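PDB 6CL6: tail fiber protein from Pseudomonas aeruginosa, which probably recognises receptors on the surface of target bacteria as the trimeric tail fiber of an R-type pyocin, a contractile injection system. Local coordinates for residues 163-172 with 183-194. Residues are numbered along the deposited sequence; the frame is centred on the assembly and turned at random.
Sequences YPIVRAGLLH and QTYQAYDGESFY. With EDO (1,2-ethanediol), chain K.
Tyr185 reaches from the strand 183-187 to the loop 163-168, and each of its side-chain atoms meets that loop or the strand 169-172. CB lies 3.7 Å from Pro164 CG. With CG anti to the backbone N (chi1 -163°), the ring leans over the neighbouring strand: CG rests against Pro164 CG and CD, CD1 lies beside Leu170 O and Leu171 CB, and Tyr185 CD2 is 3.6 Å from Pro164 CG. Pro164 CD sits over one face in a CH-pi contact, and Leu170 N lies over the opposite face. CE1 approaches Tyr163 CD2, whereas CE2 and CZ both lie near Arg167 O and Gly169 CA. At the tip, Tyr185 OH donates to Arg167 O, 2.8 Å away and in the carbonyl plane. The same OH meets the edge of the Tyr163 ring, whose own hydroxyl bonds Gln151. The strands 169-172 and 183-187 belong to an antiparallel beta hairpin inside a six-stranded mixed sheet; Leu170 and Gln186 exchange paired backbone bonds, as do His172 and Thr184. Gly169 faces Ala187 with CA atoms 4.2 Å apart, and its bare CA packs against the Tyr185 ring. Pro164 also bridges to the next strand, its CB lying 3.6 Å from the centroid of the Tyr194 ring. After the strand 183-187, a type I turn from Ala187 to Gly190 presents Asp189, whose OD2 takes Arg167 NE on its syn side at 2.7 Å in a salt bridge. Glu191 CG lies over one guanidinium face, offset toward its rim. Glu191 OE1 accepts from Tyr194 OH, while OE2 pairs with Arg208.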
# COMPACT_ATOMS: atom_id res chain seq x y z
N TYR A 163 8.61 29.46 13.03
CA TYR A 163 7.52 28.59 13.45
C TYR A 163 7.59 27.32 12.61
O TYR A 163 7.94 27.38 11.42
CB TYR A 163 6.17 29.26 13.26
CG TYR A 163 5.81 30.34 14.26
CD1 TYR A 163 6.39 31.60 14.19
CD2 TYR A 163 4.88 30.10 15.26
CE1 TYR A 163 6.05 32.59 15.09
CE2 TYR A 163 4.53 31.09 16.17
CZ TYR A 163 5.12 32.33 16.07
OH TYR A 163 4.77 33.34 16.97
N PRO A 164 7.30 26.15 13.19
CA PRO A 164 7.38 24.91 12.41
C PRO A 164 6.23 24.72 11.45
O PRO A 164 6.34 23.93 10.51
CB PRO A 164 7.39 23.81 13.47
CG PRO A 164 6.65 24.40 14.63
CD PRO A 164 6.97 25.90 14.60
N ILE A 165 5.13 25.42 11.68
CA ILE A 165 3.91 25.31 10.89
C ILE A 165 3.19 26.64 11.07
O ILE A 165 3.32 27.30 12.12
CB ILE A 165 3.05 24.11 11.35
CG1 ILE A 165 1.85 23.88 10.45
CG2 ILE A 165 2.58 24.33 12.82
CD1 ILE A 165 2.25 23.25 9.10
N VAL A 166 2.47 27.06 10.06
CA VAL A 166 1.69 28.30 10.17
C VAL A 166 0.39 27.98 10.87
O VAL A 166 -0.63 27.69 10.22
CB VAL A 166 1.48 28.97 8.81
CG1 VAL A 166 0.65 30.25 8.96
CG2 VAL A 166 2.83 29.29 8.19
N ARG A 167 0.43 27.97 12.22
CA ARG A 167 -0.72 27.64 13.04
C ARG A 167 -0.53 28.26 14.41
O ARG A 167 0.59 28.30 14.94
CB ARG A 167 -0.92 26.12 13.24
CG ARG A 167 -1.20 25.32 12.04
CD ARG A 167 -2.65 25.41 11.60
NE ARG A 167 -2.98 24.28 10.69
CZ ARG A 167 -2.51 24.15 9.47
NH1 ARG A 167 -1.67 25.05 8.98
NH2 ARG A 167 -2.84 23.11 8.72
N ALA A 168 -1.62 28.74 15.00
CA ALA A 168 -1.64 28.99 16.44
C ALA A 168 -1.18 27.73 17.17
O ALA A 168 -1.34 26.61 16.69
CB ALA A 168 -3.05 29.40 16.86
N GLY A 169 -0.60 27.91 18.35
CA GLY A 169 -0.06 26.77 19.06
C GLY A 169 0.64 27.15 20.33
O GLY A 169 0.76 28.32 20.69
N LEU A 170 1.15 26.13 21.00
CA LEU A 170 1.85 26.25 22.27
C LEU A 170 3.34 25.99 22.13
O LEU A 170 3.76 24.87 21.79
CB LEU A 170 1.25 25.27 23.29
CG LEU A 170 1.60 25.55 24.74
CD1 LEU A 170 1.09 26.89 25.19
CD2 LEU A 170 1.03 24.45 25.60
N LEU A 171 4.13 27.00 22.47
CA LEU A 171 5.58 26.88 22.50
C LEU A 171 6.10 26.61 23.89
O LEU A 171 5.80 27.37 24.82
CB LEU A 171 6.25 28.15 21.98
CG LEU A 171 7.77 28.25 22.05
CD1 LEU A 171 8.39 27.31 21.01
CD2 LEU A 171 8.25 29.65 21.81
N HIS A 172 6.94 25.57 24.02
CA HIS A 172 7.72 25.33 25.23
C HIS A 172 9.20 25.57 24.94
O HIS A 172 9.71 25.17 23.89
CB HIS A 172 7.57 23.91 25.76
CG HIS A 172 6.41 23.71 26.67
ND1 HIS A 172 5.16 23.39 26.22
CD2 HIS A 172 6.32 23.77 28.03
CE1 HIS A 172 4.33 23.26 27.24
NE2 HIS A 172 5.01 23.50 28.35
N GLN A 183 13.21 23.35 22.23
CA GLN A 183 11.86 23.86 22.04
C GLN A 183 10.93 22.73 21.57
O GLN A 183 11.34 21.83 20.84
CB GLN A 183 11.81 25.01 21.00
CG GLN A 183 12.69 26.19 21.33
CD GLN A 183 12.60 27.29 20.32
OE1 GLN A 183 12.43 27.03 19.12
NE2 GLN A 183 12.69 28.56 20.79
N THR A 184 9.67 22.84 21.96
CA THR A 184 8.58 22.06 21.39
C THR A 184 7.44 23.00 21.02
O THR A 184 7.31 24.09 21.58
CB THR A 184 8.02 20.99 22.33
OG1 THR A 184 7.33 21.63 23.42
CG2 THR A 184 9.13 20.14 22.83
N TYR A 185 6.63 22.57 20.04
CA TYR A 185 5.50 23.36 19.53
C TYR A 185 4.35 22.41 19.27
O TYR A 185 4.51 21.45 18.50
CB TYR A 185 5.85 24.10 18.26
CG TYR A 185 4.91 25.24 17.90
CD1 TYR A 185 5.00 26.47 18.57
CD2 TYR A 185 3.92 25.10 16.94
CE1 TYR A 185 4.16 27.53 18.27
CE2 TYR A 185 3.05 26.18 16.62
CZ TYR A 185 3.21 27.40 17.31
OH TYR A 185 2.40 28.47 17.07
N GLN A 186 3.23 22.68 19.90
CA GLN A 186 2.01 21.89 19.75
C GLN A 186 0.98 22.76 19.03
O GLN A 186 0.51 23.77 19.58
CB GLN A 186 1.52 21.42 21.11
CG GLN A 186 0.20 20.64 21.07
CD GLN A 186 -0.28 20.22 22.45
OE1 GLN A 186 0.44 20.32 23.46
NE2 GLN A 186 -1.51 19.75 22.50
N ALA A 187 0.63 22.37 17.82
CA ALA A 187 -0.34 23.13 17.03
C ALA A 187 -1.73 23.04 17.65
O ALA A 187 -2.15 21.99 18.12
CB ALA A 187 -0.36 22.61 15.60
N TYR A 188 -2.45 24.16 17.64
CA TYR A 188 -3.75 24.21 18.31
C TYR A 188 -4.74 23.24 17.68
O TYR A 188 -5.57 22.65 18.38
CB TYR A 188 -4.30 25.64 18.30
CG TYR A 188 -5.06 26.02 17.07
CD1 TYR A 188 -4.40 26.29 15.87
CD2 TYR A 188 -6.45 26.09 17.09
CE1 TYR A 188 -5.12 26.65 14.74
CE2 TYR A 188 -7.16 26.42 15.96
CZ TYR A 188 -6.50 26.70 14.79
OH TYR A 188 -7.23 27.04 13.69
N ASP A 189 -4.69 23.08 16.35
CA ASP A 189 -5.59 22.16 15.66
C ASP A 189 -5.03 20.75 15.51
O ASP A 189 -5.51 19.97 14.67
CB ASP A 189 -5.92 22.71 14.26
CG ASP A 189 -4.69 22.84 13.38
OD1 ASP A 189 -3.58 22.63 13.89
OD2 ASP A 189 -4.85 23.11 12.17
N GLY A 190 -3.97 20.42 16.24
CA GLY A 190 -3.38 19.10 16.15
C GLY A 190 -2.70 18.80 14.83
O GLY A 190 -2.49 17.63 14.50
N GLU A 191 -2.38 19.83 14.05
CA GLU A 191 -1.69 19.62 12.78
C GLU A 191 -0.52 18.69 13.00
O GLU A 191 -0.35 17.73 12.27
CB GLU A 191 -1.23 20.95 12.17
CG GLU A 191 -0.67 20.79 10.75
CD GLU A 191 0.80 20.37 10.74
OE1 GLU A 191 1.56 20.78 11.64
OE2 GLU A 191 1.21 19.64 9.81
N SER A 192 0.28 18.97 14.01
CA SER A 192 1.21 18.01 14.60
C SER A 192 1.86 18.63 15.83
O SER A 192 1.40 19.66 16.34
CB SER A 192 2.28 17.55 13.61
OG SER A 192 2.87 16.37 14.13
N PHE A 193 2.89 17.96 16.32
CA PHE A 193 3.70 18.29 17.50
C PHE A 193 5.13 18.26 17.01
O PHE A 193 5.51 17.32 16.29
CB PHE A 193 3.44 17.26 18.62
CG PHE A 193 4.01 17.64 19.97
CD1 PHE A 193 5.35 17.55 20.24
CD2 PHE A 193 3.15 18.05 20.98
CE1 PHE A 193 5.85 17.91 21.50
CE2 PHE A 193 3.64 18.37 22.23
CZ PHE A 193 4.99 18.29 22.48
N TYR A 194 5.89 19.32 17.29
CA TYR A 194 7.22 19.52 16.73
C TYR A 194 8.26 19.73 17.80
O TYR A 194 7.96 20.28 18.86
CB TYR A 194 7.27 20.77 15.84
CG TYR A 194 6.39 20.71 14.60
CD1 TYR A 194 5.02 20.95 14.68
CD2 TYR A 194 6.93 20.43 13.39
CE1 TYR A 194 4.24 20.89 13.58
CE2 TYR A 194 6.15 20.39 12.26
CZ TYR A 194 4.81 20.62 12.36
OH TYR A 194 4.02 20.58 11.21
C1 EDO K . -6.20 30.63 15.55
O1 EDO K . -5.80 31.54 14.51
C2 EDO K . -7.71 30.56 15.58
O2 EDO K . -8.16 30.00 14.33
O HOH W 1 5.35 21.63 9.09
O HOH W 2 -4.14 20.87 9.73
O HOH W 3 4.80 22.75 23.33